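Long-range contacts in extracellular solute-binding protein family 1 (Pseudothermotoga lettingae, PDB 5CI5), which probably delivers sugar to an ABC transporter as its extracellular solute-binding protein, binding alpha-D-tagatopyranose in a buried pocket: residues A[81-86]-A[301-306]; A[139-144]-A[259-264]; A[377-382]-A[409-414]. All coordinates share one frame; numbering follows the deposited sequence.

Contact 1. Residues A[81-86]-A[301-306]. With T6T (alpha-D-tagatopyranose), chain C.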
ATOM      1  N   LEU A  81     -19.203   8.074   3.229  1.00  7.60           N
ATOM      2  CA  LEU A  81     -18.416   7.096   2.477  1.00 11.39           C
ATOM      3  C   LEU A  81     -16.953   7.426   2.711  1.00  9.10           C
ATOM      4  O   LEU A  81     -16.582   8.584   2.633  1.00  9.21           O
ATOM      5  CB  LEU A  81     -18.745   7.141   0.978  1.00  5.94           C
ATOM      6  CG  LEU A  81     -18.214   5.980   0.142  1.00  9.35           C
ATOM      7  CD1 LEU A  81     -18.841   4.666   0.506  1.00 10.40           C
ATOM      8  CD2 LEU A  81     -18.432   6.298  -1.358  1.00 10.37           C
ATOM      9  N   ALA A  82     -16.139   6.427   3.063  1.00  8.01           N
ATOM     10  CA  ALA A  82     -14.734   6.671   3.434  1.00  6.57           C
ATOM     11  C   ALA A  82     -13.825   5.648   2.810  1.00  8.64           C
ATOM     12  O   ALA A  82     -14.159   4.477   2.747  1.00  8.67           O
ATOM     13  CB  ALA A  82     -14.526   6.626   4.964  1.00  9.55           C
ATOM     14  N   PHE A  83     -12.670   6.115   2.361  1.00  7.60           N
ATOM     15  CA  PHE A  83     -11.564   5.243   2.033  1.00  8.05           C
ATOM     16  C   PHE A  83     -11.082   4.523   3.292  1.00  7.53           C
ATOM     17  O   PHE A  83     -10.950   5.134   4.343  1.00 11.09           O
ATOM     18  CB  PHE A  83     -10.425   6.055   1.426  1.00  7.62           C
ATOM     19  CG  PHE A  83     -10.438   6.091  -0.080  1.00  9.39           C
ATOM     20  CD1 PHE A  83     -11.551   6.540  -0.786  1.00 10.32           C
ATOM     21  CD2 PHE A  83      -9.312   5.680  -0.794  1.00  9.12           C
ATOM     22  CE1 PHE A  83     -11.550   6.548  -2.172  1.00 12.76           C
ATOM     23  CE2 PHE A  83      -9.311   5.682  -2.166  1.00 10.21           C
ATOM     24  CZ  PHE A  83     -10.426   6.115  -2.862  1.00 12.26           C
ATOM     25  N   ALA A  84     -10.790   3.237   3.155  1.00  5.93           N
ATOM     26  CA  ALA A  84     -10.207   2.452   4.244  1.00  7.15           C
ATOM     27  C   ALA A  84      -9.190   1.498   3.627  1.00  5.71           C
ATOM     28  O   ALA A  84      -9.459   0.841   2.608  1.00  8.74           O
ATOM     29  CB  ALA A  84     -11.265   1.694   5.031  1.00  9.04           C
ATOM     30  N   ASP A  85      -8.018   1.440   4.226  1.00  6.02           N
ATOM     31  CA  ASP A  85      -6.908   0.598   3.737  1.00  5.32           C
ATOM     32  C   ASP A  85      -7.289  -0.890   3.745  1.00  5.29           C
ATOM     33  O   ASP A  85      -7.829  -1.405   4.708  1.00  7.70           O
ATOM     34  CB  ASP A  85      -5.677   0.882   4.607  1.00  6.80           C
ATOM     35  CG  ASP A  85      -4.386   0.501   3.959  1.00  9.49           C
ATOM     36  OD1 ASP A  85      -4.313  -0.553   3.274  1.00  6.94           O
ATOM     37  OD2 ASP A  85      -3.414   1.274   4.148  1.00  7.26           O
ATOM     38  N   LEU A  86      -7.003  -1.580   2.642  1.00  5.94           N
ATOM     39  CA  LEU A  86      -7.185  -3.022   2.599  1.00  6.00           C
ATOM     40  C   LEU A  86      -6.294  -3.748   3.610  1.00  6.65           C
ATOM     41  O   LEU A  86      -6.540  -4.917   3.941  1.00  8.09           O
ATOM     42  CB  LEU A  86      -6.924  -3.537   1.185  1.00  7.60           C
ATOM     43  CG  LEU A  86      -7.889  -3.056   0.091  1.00  6.98           C
ATOM     44  CD1 LEU A  86      -7.565  -3.812  -1.196  1.00 10.18           C
ATOM     45  CD2 LEU A  86      -9.357  -3.237   0.476  1.00  6.59           C
ATOM     46  N   TRP A 301      -7.217   0.129  -1.342  1.00  7.64           N
ATOM     47  CA  TRP A 301      -8.213   0.846  -0.545  1.00  6.01           C
ATOM     48  C   TRP A 301      -9.616   0.376  -0.897  1.00  8.37           C
ATOM     49  O   TRP A 301      -9.902   0.102  -2.059  1.00  8.99           O
ATOM     50  CB  TRP A 301      -8.110   2.358  -0.756  1.00  8.99           C
ATOM     51  CG  TRP A 301      -6.806   2.854  -0.261  1.00  5.96           C
ATOM     52  CD1 TRP A 301      -5.612   2.759  -0.904  1.00  6.76           C
ATOM     53  CD2 TRP A 301      -6.530   3.431   1.020  1.00  6.73           C
ATOM     54  NE1 TRP A 301      -4.605   3.238  -0.106  1.00  7.77           N
ATOM     55  CE2 TRP A 301      -5.148   3.661   1.078  1.00  6.03           C
ATOM     56  CE3 TRP A 301      -7.321   3.765   2.128  1.00 10.07           C
ATOM     57  CZ2 TRP A 301      -4.532   4.244   2.186  1.00  8.17           C
ATOM     58  CZ3 TRP A 301      -6.707   4.332   3.225  1.00  8.09           C
ATOM     59  CH2 TRP A 301      -5.322   4.544   3.254  1.00  9.90           C
ATOM     60  N   ALA A 302     -10.460   0.276   0.130  1.00  6.61           N
ATOM     61  CA  ALA A 302     -11.883  -0.008  -0.003  1.00  9.15           C
ATOM     62  C   ALA A 302     -12.706   1.221   0.350  1.00  6.90           C
ATOM     63  O   ALA A 302     -12.235   2.121   1.045  1.00  8.89           O
ATOM     64  CB  ALA A 302     -12.303  -1.171   0.901  1.00  6.68           C
ATOM     65  N   LEU A 303     -13.930   1.238  -0.155  1.00  8.30           N
ATOM     66  CA  LEU A 303     -14.941   2.203   0.222  1.00  7.78           C
ATOM     67  C   LEU A 303     -15.823   1.580   1.307  1.00  8.12           C
ATOM     68  O   LEU A 303     -16.323   0.471   1.142  1.00  8.06           O
ATOM     69  CB  LEU A 303     -15.789   2.618  -0.980  1.00  8.44           C
ATOM     70  CG  LEU A 303     -14.992   3.122  -2.164  1.00  9.17           C
ATOM     71  CD1 LEU A 303     -15.886   3.267  -3.388  1.00 10.24           C
ATOM     72  CD2 LEU A 303     -14.345   4.445  -1.830  1.00 14.37           C
ATOM     73  N   VAL A 304     -15.974   2.291   2.418  1.00  8.34           N
ATOM     74  CA  VAL A 304     -16.789   1.808   3.543  1.00  6.01           C
ATOM     75  C   VAL A 304     -17.829   2.860   3.921  1.00  7.39           C
ATOM     76  O   VAL A 304     -17.644   4.035   3.663  1.00  8.93           O
ATOM     77  CB  VAL A 304     -15.948   1.445   4.799  1.00  8.65           C
ATOM     78  CG1 VAL A 304     -14.851   0.466   4.408  1.00  6.50           C
ATOM     79  CG2 VAL A 304     -15.358   2.676   5.471  1.00  9.16           C
ATOM     80  N   ILE A 305     -18.920   2.401   4.524  1.00  9.66           N
ATOM     81  CA  ILE A 305     -20.026   3.256   4.954  1.00  9.72           C
ATOM     82  C   ILE A 305     -20.168   3.145   6.458  1.00  7.61           C
ATOM     83  O   ILE A 305     -20.483   2.067   6.950  1.00  9.76           O
ATOM     84  CB  ILE A 305     -21.338   2.840   4.276  1.00 10.61           C
ATOM     85  CG1 ILE A 305     -21.221   3.005   2.757  1.00  8.71           C
ATOM     86  CG2 ILE A 305     -22.516   3.653   4.827  1.00  9.85           C
ATOM     87  CD1 ILE A 305     -22.367   2.406   2.001  1.00  9.85           C
ATOM     88  N   PRO A 306     -19.946   4.243   7.196  1.00  7.45           N
ATOM     89  CA  PRO A 306     -20.067   4.145   8.647  1.00  8.42           C
ATOM     90  C   PRO A 306     -21.499   3.801   9.066  1.00  9.57           C
ATOM     91  O   PRO A 306     -22.457   4.292   8.480  1.00 10.90           O
ATOM     92  CB  PRO A 306     -19.651   5.545   9.136  1.00 13.82           C
ATOM     93  CG  PRO A 306     -18.755   6.050   8.046  1.00 11.65           C
ATOM     94  CD  PRO A 306     -19.448   5.572   6.793  1.00 10.94           C
TER
HETATM   95  O3  T6T C 501      -0.805  -0.270  -0.767  1.00  7.87           O
HETATM   96  C3  T6T C 501      -1.615   0.803  -0.300  1.00  7.35           C
HETATM   97  C4  T6T C 501      -1.980   0.543   1.161  1.00  6.93           C
HETATM   98  O4  T6T C 501      -2.582  -0.752   1.292  1.00  7.46           O
HETATM   99  C5  T6T C 501      -0.714   0.637   1.984  1.00  6.51           C
HETATM  100  O5  T6T C 501      -1.003   0.410   3.365  1.00  8.17           O
HETATM  101  C6  T6T C 501      -0.050   1.995   1.779  1.00  6.41           C
HETATM  102  O6  T6T C 501       0.265   2.154   0.397  1.00  8.35           O
HETATM  103  C2  T6T C 501      -0.878   2.094  -0.462  1.00  5.91           C
HETATM  104  O2  T6T C 501      -1.755   3.186  -0.160  1.00  7.34           O
HETATM  105  C1  T6T C 501      -0.363   2.269  -1.907  1.00  8.87           C
HETATM  106  O1  T6T C 501      -1.351   2.165  -2.866  1.00  8.76           O
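Two first torsions bring Asp-85 and Trp-301 together at the sugar: the aspartate has CG anti to its backbone N (chi1 -159°), while the indole has CG anti to its carbonyl carbon (chi1 -64°). The indole therefore lies across the backbone of the neighbouring strand, with the start of the aspartate side chain over one face. Asp-85 CB is 4.0 Å from the centroid of the Trp-301 six-membered ring and only 16° off its normal, a CH-pi contact. The ring edge faces the ligand, where Trp-301 NE1 donates to T6T O2 at 2.9 Å. The carboxylate takes two sugar hydroxyls, one on each oxygen: O4 of T6T donates to Asp-85 OD1 at 2.6 Å and O5 of T6T to Asp-85 OD2 at 2.7 Å. This bidentate grip should fix the rotation of the carboxylate, and Gly-87 N gives OD1 a further bond. Farther from the sugar, the Phe-83 ring meets Trp-301 obliquely, CD2 of Phe-83 lying 3.5 Å from CB of Trp-301. Its other flank runs beside Leu-303, with Phe-83 CE1 to Leu-303 CD2 at 3.5 Å. Four backbone bonds set this register in two antiparallel hydrogen-bonded pairs, Ala-82 with Val-304 and Ala-84 with Ala-302; the shortest is Ala-302 N to Ala-84 O, 2.7 Å. Ligand-binding groups thus project from the end of a regular beta ladder. In the mixed sheet, strand 81-85 runs parallel to strand 25-30 on one side and antiparallel to strand 298-304 on the other, and the latter also pairs with strand 128-138. Helix 62-75 packs on Ala-82 through Tyr-65 and Leu-69, whereas helix 312-322 packs on Leu-81 and Leu-303.

Contact 2. Residues A[139-144]-A[259-264]. With T6T (alpha-D-tagatopyranose), chain C.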
ATOM      1  N   ARG A 139       3.253  -4.926  -4.090  1.00  8.43           N
ATOM      2  CA  ARG A 139       4.513  -4.203  -3.946  1.00  6.66           C
ATOM      3  C   ARG A 139       5.658  -4.891  -4.639  1.00  8.63           C
ATOM      4  O   ARG A 139       5.794  -6.125  -4.633  1.00  7.93           O
ATOM      5  CB  ARG A 139       4.828  -3.969  -2.468  1.00  7.28           C
ATOM      6  CG  ARG A 139       4.317  -2.626  -1.980  1.00  5.66           C
ATOM      7  CD  ARG A 139       4.344  -2.424  -0.477  1.00  7.09           C
ATOM      8  NE  ARG A 139       4.161  -1.001  -0.173  1.00  7.28           N
ATOM      9  CZ  ARG A 139       2.993  -0.366  -0.151  1.00  7.25           C
ATOM     10  NH1 ARG A 139       1.867  -1.036  -0.366  1.00  8.37           N
ATOM     11  NH2 ARG A 139       2.949   0.944   0.110  1.00  8.02           N
ATOM     12  N   LEU A 140       6.459  -4.036  -5.253  1.00  7.38           N
ATOM     13  CA  LEU A 140       7.521  -4.415  -6.187  1.00  6.27           C
ATOM     14  C   LEU A 140       8.726  -3.514  -6.014  1.00  8.00           C
ATOM     15  O   LEU A 140       8.673  -2.517  -5.283  1.00  8.30           O
ATOM     16  CB  LEU A 140       7.026  -4.319  -7.631  1.00  9.50           C
ATOM     17  CG  LEU A 140       5.791  -5.139  -7.998  1.00 18.72           C
ATOM     18  CD1 LEU A 140       5.158  -4.584  -9.257  1.00 20.55           C
ATOM     19  CD2 LEU A 140       6.172  -6.583  -8.184  1.00 16.42           C
ATOM     20  N   LEU A 141       9.809  -3.876  -6.691  1.00  8.98           N
ATOM     21  CA  LEU A 141      10.913  -2.944  -6.866  1.00  9.65           C
ATOM     22  C   LEU A 141      10.506  -1.917  -7.920  1.00  8.65           C
ATOM     23  O   LEU A 141      10.170  -2.279  -9.046  1.00 11.15           O
ATOM     24  CB  LEU A 141      12.176  -3.669  -7.283  1.00  7.55           C
ATOM     25  CG  LEU A 141      13.414  -2.815  -7.433  1.00  8.24           C
ATOM     26  CD1 LEU A 141      13.948  -2.416  -6.065  1.00 13.52           C
ATOM     27  CD2 LEU A 141      14.480  -3.532  -8.250  1.00 10.07           C
ATOM     28  N   LEU A 142      10.529  -0.653  -7.511  1.00  7.51           N
ATOM     29  CA  LEU A 142      10.422   0.512  -8.402  1.00  7.34           C
ATOM     30  C   LEU A 142      11.816   1.051  -8.642  1.00  6.64           C
ATOM     31  O   LEU A 142      12.555   1.240  -7.686  1.00 10.28           O
ATOM     32  CB  LEU A 142       9.532   1.578  -7.743  1.00  8.61           C
ATOM     33  CG  LEU A 142       9.263   2.868  -8.507  1.00  8.90           C
ATOM     34  CD1 LEU A 142       8.351   2.631  -9.710  1.00 10.44           C
ATOM     35  CD2 LEU A 142       8.620   3.894  -7.550  1.00  8.97           C
ATOM     36  N   TYR A 143      12.202   1.270  -9.897  1.00  9.54           N
ATOM     37  CA  TYR A 143      13.560   1.711 -10.141  1.00 12.27           C
ATOM     38  C   TYR A 143      13.683   2.622 -11.349  1.00 11.86           C
ATOM     39  O   TYR A 143      12.833   2.634 -12.236  1.00 10.14           O
ATOM     40  CB  TYR A 143      14.482   0.484 -10.282  1.00  8.72           C
ATOM     41  CG  TYR A 143      14.249  -0.381 -11.505  1.00  8.99           C
ATOM     42  CD1 TYR A 143      13.269  -1.378 -11.500  1.00 12.17           C
ATOM     43  CD2 TYR A 143      15.033  -0.236 -12.650  1.00 13.62           C
ATOM     44  CE1 TYR A 143      13.059  -2.176 -12.600  1.00 15.17           C
ATOM     45  CE2 TYR A 143      14.823  -1.035 -13.762  1.00 18.12           C
ATOM     46  CZ  TYR A 143      13.847  -2.006 -13.728  1.00 22.95           C
ATOM     47  OH  TYR A 143      13.630  -2.805 -14.826  1.00 24.15           O
ATOM     48  N   ASN A 144      14.795   3.358 -11.351  1.00  9.21           N
ATOM     49  CA  ASN A 144      15.065   4.454 -12.259  1.00 10.62           C
ATOM     50  C   ASN A 144      16.081   3.982 -13.289  1.00 11.36           C
ATOM     51  O   ASN A 144      17.225   3.700 -12.951  1.00 11.71           O
ATOM     52  CB  ASN A 144      15.582   5.651 -11.444  1.00 10.46           C
ATOM     53  CG  ASN A 144      15.872   6.891 -12.291  1.00 13.92           C
ATOM     54  OD1 ASN A 144      16.470   6.808 -13.359  1.00 13.89           O
ATOM     55  ND2 ASN A 144      15.425   8.043 -11.813  1.00 12.87           N
ATOM     56  N   VAL A 259      17.252   8.926  -6.150  1.00 10.11           N
ATOM     57  CA  VAL A 259      17.094   7.604  -5.511  1.00  9.45           C
ATOM     58  C   VAL A 259      16.745   6.603  -6.579  1.00  9.28           C
ATOM     59  O   VAL A 259      15.732   6.739  -7.232  1.00  9.77           O
ATOM     60  CB  VAL A 259      16.009   7.606  -4.417  1.00 11.00           C
ATOM     61  CG1 VAL A 259      15.745   6.162  -3.875  1.00  9.18           C
ATOM     62  CG2 VAL A 259      16.438   8.485  -3.306  1.00 12.85           C
ATOM     63  N   ALA A 260      17.579   5.575  -6.747  1.00  9.58           N
ATOM     64  CA  ALA A 260      17.464   4.697  -7.904  1.00  7.14           C
ATOM     65  C   ALA A 260      16.501   3.551  -7.729  1.00  9.86           C
ATOM     66  O   ALA A 260      16.018   3.023  -8.727  1.00  9.63           O
ATOM     67  CB  ALA A 260      18.820   4.147  -8.273  1.00 10.01           C
HETATM   68  N   MSE A 261      16.255   3.148  -6.484  1.00  8.24           N
HETATM   69  CA  MSE A 261      15.404   1.992  -6.201  1.00 10.72           C
HETATM   70  C   MSE A 261      14.618   2.274  -4.944  1.00  7.55           C
HETATM   71  O   MSE A 261      15.147   2.867  -4.016  1.00  8.37           O
HETATM   72  CB  MSE A 261      16.218   0.707  -5.998  1.00 10.06           C
HETATM   73  CG  MSE A 261      16.913   0.191  -7.221  1.00  9.60           C
HETATM   74 SE   MSE A 261      17.826  -1.485  -6.876  0.79 13.22          SE
HETATM   75  CE  MSE A 261      19.557  -0.810  -6.334  1.00 11.20           C
ATOM     76  N   ALA A 262      13.378   1.804  -4.921  1.00  6.70           N
ATOM     77  CA  ALA A 262      12.542   1.853  -3.729  1.00  6.60           C
ATOM     78  C   ALA A 262      11.498   0.769  -3.828  1.00  9.76           C
ATOM     79  O   ALA A 262      11.384   0.097  -4.849  1.00  9.29           O
ATOM     80  CB  ALA A 262      11.871   3.212  -3.597  1.00  8.21           C
ATOM     81  N   ILE A 263      10.718   0.604  -2.776  1.00  8.43           N
ATOM     82  CA  ILE A 263       9.537  -0.224  -2.863  1.00  7.54           C
ATOM     83  C   ILE A 263       8.385   0.627  -3.368  1.00  7.94           C
ATOM     84  O   ILE A 263       8.174   1.733  -2.891  1.00  8.20           O
ATOM     85  CB  ILE A 263       9.214  -0.894  -1.501  1.00  5.61           C
ATOM     86  CG1 ILE A 263      10.345  -1.846  -1.141  1.00  9.60           C
ATOM     87  CG2 ILE A 263       7.878  -1.628  -1.596  1.00  8.29           C
ATOM     88  CD1 ILE A 263      10.208  -2.503   0.188  1.00  9.10           C
ATOM     89  N   GLY A 264       7.653   0.121  -4.368  1.00  8.66           N
ATOM     90  CA  GLY A 264       6.517   0.830  -4.923  1.00  6.31           C
ATOM     91  C   GLY A 264       5.621  -0.118  -5.686  1.00  8.55           C
ATOM     92  O   GLY A 264       5.659  -1.326  -5.485  1.00  9.15           O
TER
HETATM   93  O3  T6T C 501      -0.805  -0.270  -0.767  1.00  7.87           O
HETATM   94  C3  T6T C 501      -1.615   0.803  -0.300  1.00  7.35           C
HETATM   95  C4  T6T C 501      -1.980   0.543   1.161  1.00  6.93           C
HETATM   96  O4  T6T C 501      -2.582  -0.752   1.292  1.00  7.46           O
HETATM   97  C5  T6T C 501      -0.714   0.637   1.984  1.00  6.51           C
HETATM   98  O5  T6T C 501      -1.003   0.410   3.365  1.00  8.17           O
HETATM   99  C6  T6T C 501      -0.050   1.995   1.779  1.00  6.41           C
HETATM  100  O6  T6T C 501       0.265   2.154   0.397  1.00  8.35           O
HETATM  101  C2  T6T C 501      -0.878   2.094  -0.462  1.00  5.91           C
HETATM  102  O2  T6T C 501      -1.755   3.186  -0.160  1.00  7.34           O
HETATM  103  C1  T6T C 501      -0.363   2.269  -1.907  1.00  8.87           C
HETATM  104  O1  T6T C 501      -1.351   2.165  -2.866  1.00  8.76           O
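The guanidinium of Arg-139 receives the sugar at its edge, T6T O3 lying near its plane, while the alkyl chain behind it crosses Ile-263 at about a right angle. NH1 of Arg-139 donates to T6T O3 at 2.8 Å, and NH2 of Arg-139 reaches T6T O6, the ring oxygen, at 3.0 Å in a nearly straight bond (171°). NH2 also forms a salt bridge with Glu-247, which probably helps to fix the rotation of the guanidinium, so that its edge stays turned to the sugar. Ile-263 meets the aliphatic part of the chain through one methyl, its CG2 being 3.7 Å from CG of Arg-139. The second flat group, the Tyr-143 ring, is directed away from strand 261-264 because its CG sits between backbone N and carbonyl carbon (chi1 67°); the ring meets Phe-148 obliquely and OH is bonded to Pro-155 O. Only the base of this side chain packs here, with Tyr-143 CB 3.9 Å from CG of Met-261, a selenomethionine. Leu-141 CD1 leans on the same residue, 3.9 Å from Met-261 CB. Five backbone hydrogen bonds zip the segments, from Leu-140 N to Gly-264 O (2.8 Å) as far as Asn-144 N to Ala-260 O (2.9 Å). Asn-144 then serves as N-cap of helix 145-150, its OD1 accepting from Met-147 N. Strand 140-144 is the middle member of a three-stranded antiparallel sheet, between 261-264 and 283-286. Helix 247-255 packs on Leu-142 and Ala-262, and helix 162-172 on Met-261.

Contact 3. Residues A[377-382]-A[409-414]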
ATOM      1  N   PRO A 377      -3.570  -3.156  13.216  1.00 10.88           N
ATOM      2  CA  PRO A 377      -2.881  -1.863  13.356  1.00 10.84           C
ATOM      3  C   PRO A 377      -1.932  -1.765  14.553  1.00 11.07           C
ATOM      4  O   PRO A 377      -0.831  -1.209  14.414  1.00 11.23           O
ATOM      5  CB  PRO A 377      -4.044  -0.875  13.487  1.00 14.75           C
ATOM      6  CG  PRO A 377      -5.105  -1.497  12.615  1.00 15.66           C
ATOM      7  CD  PRO A 377      -4.995  -2.993  12.901  1.00 12.80           C
ATOM      8  N   GLN A 378      -2.320  -2.338  15.689  1.00 13.38           N
ATOM      9  CA  GLN A 378      -1.429  -2.403  16.844  1.00 11.58           C
ATOM     10  C   GLN A 378      -0.164  -3.219  16.570  1.00  8.17           C
ATOM     11  O   GLN A 378       0.918  -2.891  17.068  1.00 11.24           O
ATOM     12  CB  GLN A 378      -2.161  -3.018  18.036  1.00 15.00           C
ATOM     13  CG  GLN A 378      -3.207  -2.142  18.638  1.00 17.15           C
ATOM     14  CD  GLN A 378      -4.038  -2.935  19.635  1.00 24.97           C
ATOM     15  OE1 GLN A 378      -5.107  -3.443  19.300  1.00 28.38           O
ATOM     16  NE2 GLN A 378      -3.512  -3.098  20.839  1.00 22.21           N
ATOM     17  N   ILE A 379      -0.314  -4.313  15.823  1.00  8.52           N
ATOM     18  CA  ILE A 379       0.815  -5.160  15.434  1.00 10.83           C
ATOM     19  C   ILE A 379       1.792  -4.368  14.544  1.00 10.48           C
ATOM     20  O   ILE A 379       3.003  -4.393  14.758  1.00 10.77           O
ATOM     21  CB  ILE A 379       0.299  -6.437  14.717  1.00 11.05           C
ATOM     22  CG1 ILE A 379      -0.435  -7.327  15.728  1.00 10.77           C
ATOM     23  CG2 ILE A 379       1.452  -7.193  14.020  1.00 11.16           C
ATOM     24  CD1 ILE A 379      -1.173  -8.489  15.108  1.00 13.14           C
ATOM     25  N   SER A 380       1.262  -3.641  13.573  1.00  8.43           N
ATOM     26  CA  SER A 380       2.080  -2.831  12.670  1.00  8.78           C
ATOM     27  C   SER A 380       2.879  -1.792  13.467  1.00  9.01           C
ATOM     28  O   SER A 380       4.064  -1.572  13.231  1.00  8.10           O
ATOM     29  CB  SER A 380       1.212  -2.157  11.617  1.00  8.22           C
ATOM     30  OG  SER A 380       2.040  -1.349  10.823  1.00  9.95           O
ATOM     31  N   GLU A 381       2.240  -1.197  14.466  1.00  9.94           N
ATOM     32  CA  GLU A 381       2.949  -0.274  15.345  1.00 10.31           C
ATOM     33  C   GLU A 381       4.188  -0.925  15.991  1.00 11.51           C
ATOM     34  O   GLU A 381       5.222  -0.284  16.117  1.00 10.61           O
ATOM     35  CB  GLU A 381       2.005   0.254  16.434  1.00 15.12           C
ATOM     36  CG  GLU A 381       2.695   0.948  17.606  1.00 23.46           C
ATOM     37  CD  GLU A 381       3.496   2.164  17.190  1.00 28.65           C
ATOM     38  OE1 GLU A 381       3.262   2.660  16.072  1.00 28.33           O
ATOM     39  OE2 GLU A 381       4.356   2.627  17.987  1.00 26.32           O
ATOM     40  N   GLN A 382       4.088  -2.194  16.374  1.00  9.16           N
ATOM     41  CA  GLN A 382       5.234  -2.900  16.953  1.00 10.12           C
ATOM     42  C   GLN A 382       6.375  -3.117  15.954  1.00  8.91           C
ATOM     43  O   GLN A 382       7.556  -3.038  16.315  1.00 10.23           O
ATOM     44  CB  GLN A 382       4.797  -4.242  17.529  1.00 10.76           C
ATOM     45  CG  GLN A 382       3.848  -4.090  18.700  1.00 12.62           C
ATOM     46  CD  GLN A 382       4.525  -3.374  19.855  1.00 13.78           C
ATOM     47  OE1 GLN A 382       5.698  -3.628  20.153  1.00 17.98           O
ATOM     48  NE2 GLN A 382       3.829  -2.445  20.453  1.00 21.98           N
ATOM     49  N   ASN A 409       2.380 -10.856  20.779  1.00 13.39           N
ATOM     50  CA  ASN A 409       1.670 -11.968  21.399  1.00 12.51           C
ATOM     51  C   ASN A 409       0.730 -11.495  22.504  1.00 15.47           C
ATOM     52  O   ASN A 409      -0.340 -12.080  22.690  1.00 14.63           O
ATOM     53  CB  ASN A 409       2.659 -13.002  21.939  1.00 14.72           C
ATOM     54  CG  ASN A 409       3.290 -13.818  20.840  1.00 14.37           C
ATOM     55  OD1 ASN A 409       2.764 -13.905  19.730  1.00 17.00           O
ATOM     56  ND2 ASN A 409       4.416 -14.452  21.146  1.00 15.22           N
ATOM     57  N   LYS A 410       1.109 -10.440  23.221  1.00 13.60           N
ATOM     58  CA  LYS A 410       0.235  -9.871  24.244  1.00 14.47           C
ATOM     59  C   LYS A 410      -0.993  -9.214  23.594  1.00 15.88           C
ATOM     60  O   LYS A 410      -2.120  -9.353  24.079  1.00 18.14           O
ATOM     61  CB  LYS A 410       1.005  -8.870  25.103  1.00 18.08           C
ATOM     62  CG  LYS A 410       2.016  -9.552  26.055  1.00 29.69           C
ATOM     63  CD  LYS A 410       3.002  -8.574  26.735  1.00 34.08           C
ATOM     64  CE  LYS A 410       4.127  -9.318  27.501  1.00 43.16           C
ATOM     65  NZ  LYS A 410       3.629 -10.149  28.656  1.00 48.02           N
ATOM     66  N   ILE A 411      -0.766  -8.524  22.486  1.00 15.48           N
ATOM     67  CA  ILE A 411      -1.848  -7.915  21.736  1.00 14.22           C
ATOM     68  C   ILE A 411      -2.842  -8.979  21.292  1.00 13.82           C
ATOM     69  O   ILE A 411      -4.058  -8.769  21.376  1.00 16.54           O
ATOM     70  CB  ILE A 411      -1.292  -7.151  20.509  1.00 12.77           C
ATOM     71  CG1 ILE A 411      -0.602  -5.859  20.957  1.00 13.58           C
ATOM     72  CG2 ILE A 411      -2.388  -6.859  19.489  1.00 12.76           C
ATOM     73  CD1 ILE A 411       0.350  -5.242  19.904  1.00 15.78           C
ATOM     74  N   LEU A 412      -2.335 -10.119  20.835  1.00 15.36           N
ATOM     75  CA  LEU A 412      -3.187 -11.160  20.284  1.00 12.11           C
ATOM     76  C   LEU A 412      -3.917 -11.919  21.389  1.00 20.44           C
ATOM     77  O   LEU A 412      -4.952 -12.535  21.143  1.00 25.20           O
ATOM     78  CB  LEU A 412      -2.373 -12.129  19.436  1.00 13.16           C
ATOM     79  CG  LEU A 412      -1.930 -11.491  18.108  1.00 13.86           C
ATOM     80  CD1 LEU A 412      -0.860 -12.354  17.468  1.00 15.79           C
ATOM     81  CD2 LEU A 412      -3.086 -11.274  17.150  1.00 16.12           C
ATOM     82  N   GLY A 413      -3.360 -11.867  22.593  1.00 17.97           N
ATOM     83  CA  GLY A 413      -3.911 -12.600  23.726  1.00 23.58           C
ATOM     84  C   GLY A 413      -4.790 -11.719  24.592  1.00 43.57           C
ATOM     85  O   GLY A 413      -5.398 -12.183  25.561  1.00 49.81           O
ATOM     86  N   ALA A 414      -4.860 -10.438  24.237  1.00 51.79           N
ATOM     87  CA  ALA A 414      -5.645  -9.463  24.983  1.00 52.33           C
ATOM     88  C   ALA A 414      -7.072  -9.391  24.444  1.00 53.59           C
ATOM     89  O   ALA A 414      -7.928 -10.187  24.830  1.00 54.84           O
ATOM     90  CB  ALA A 414      -4.980  -8.097  24.920  1.00 47.80           C
TER
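Apolar contact dominates, and Ile-411 is its hub. With CG1 anti to the carbonyl carbon (chi1 -73°), its chain carries CD1 forward to helix 377-382, where Ile-411 CD1 lies 3.8 Å from Gln-378 CB. One turn on, Gln-382 CG approaches the same methyl, Ile-411 CD1, at 3.9 Å, so the tip sits between the aliphatic parts of two glutamines. Beside it, Ile-379 and Leu-412 cross at about a right angle, with CD1 of Ile-379 3.9 Å from CD2 of Leu-412. Shortening the side chain to an alanine here would probably open a gap between the two glutamines and leave Gln-378 CB and Gln-382 CG without their apolar partner. Polar groups contribute at the margin: Gln-378 NE2 rests at 4.0 Å from Ile-411 CG1, a van der Waals contact, while Gln-382 OE1 is hydrogen-bonded to Asn-407 ND2, one turn back on the second helix. The segment axes are 10.0 Å apart at closest approach and antiparallel at 170°, a spacing that side chains rather than backbones bridge. This is the geometry of a helical hairpin, formed by consecutive helices 376-391 and 397-413 at the C-terminal end of the chain.

Overall arrangement
Contacts 1 and 2 lie on opposite sides of the chain's centre, their own centres 27 Å apart, yet each touches the sugar. Contact 1 belongs to the mixed sheet and contact 2 to the separate three-stranded sheet, consistent with the two-lobed architecture of solute-binding proteins, in which ligand is held between lobes. Along the chain, 139-144 and 259-264 are nested inside the loop closed by 81-86 and 301-306, as expected if the chain passes from one lobe to the other and back. Contact 3 follows in series, pairing two late helices; its centre is 22 Å from that of contact 1 and 29 Å from that of contact 2, and it touches neither.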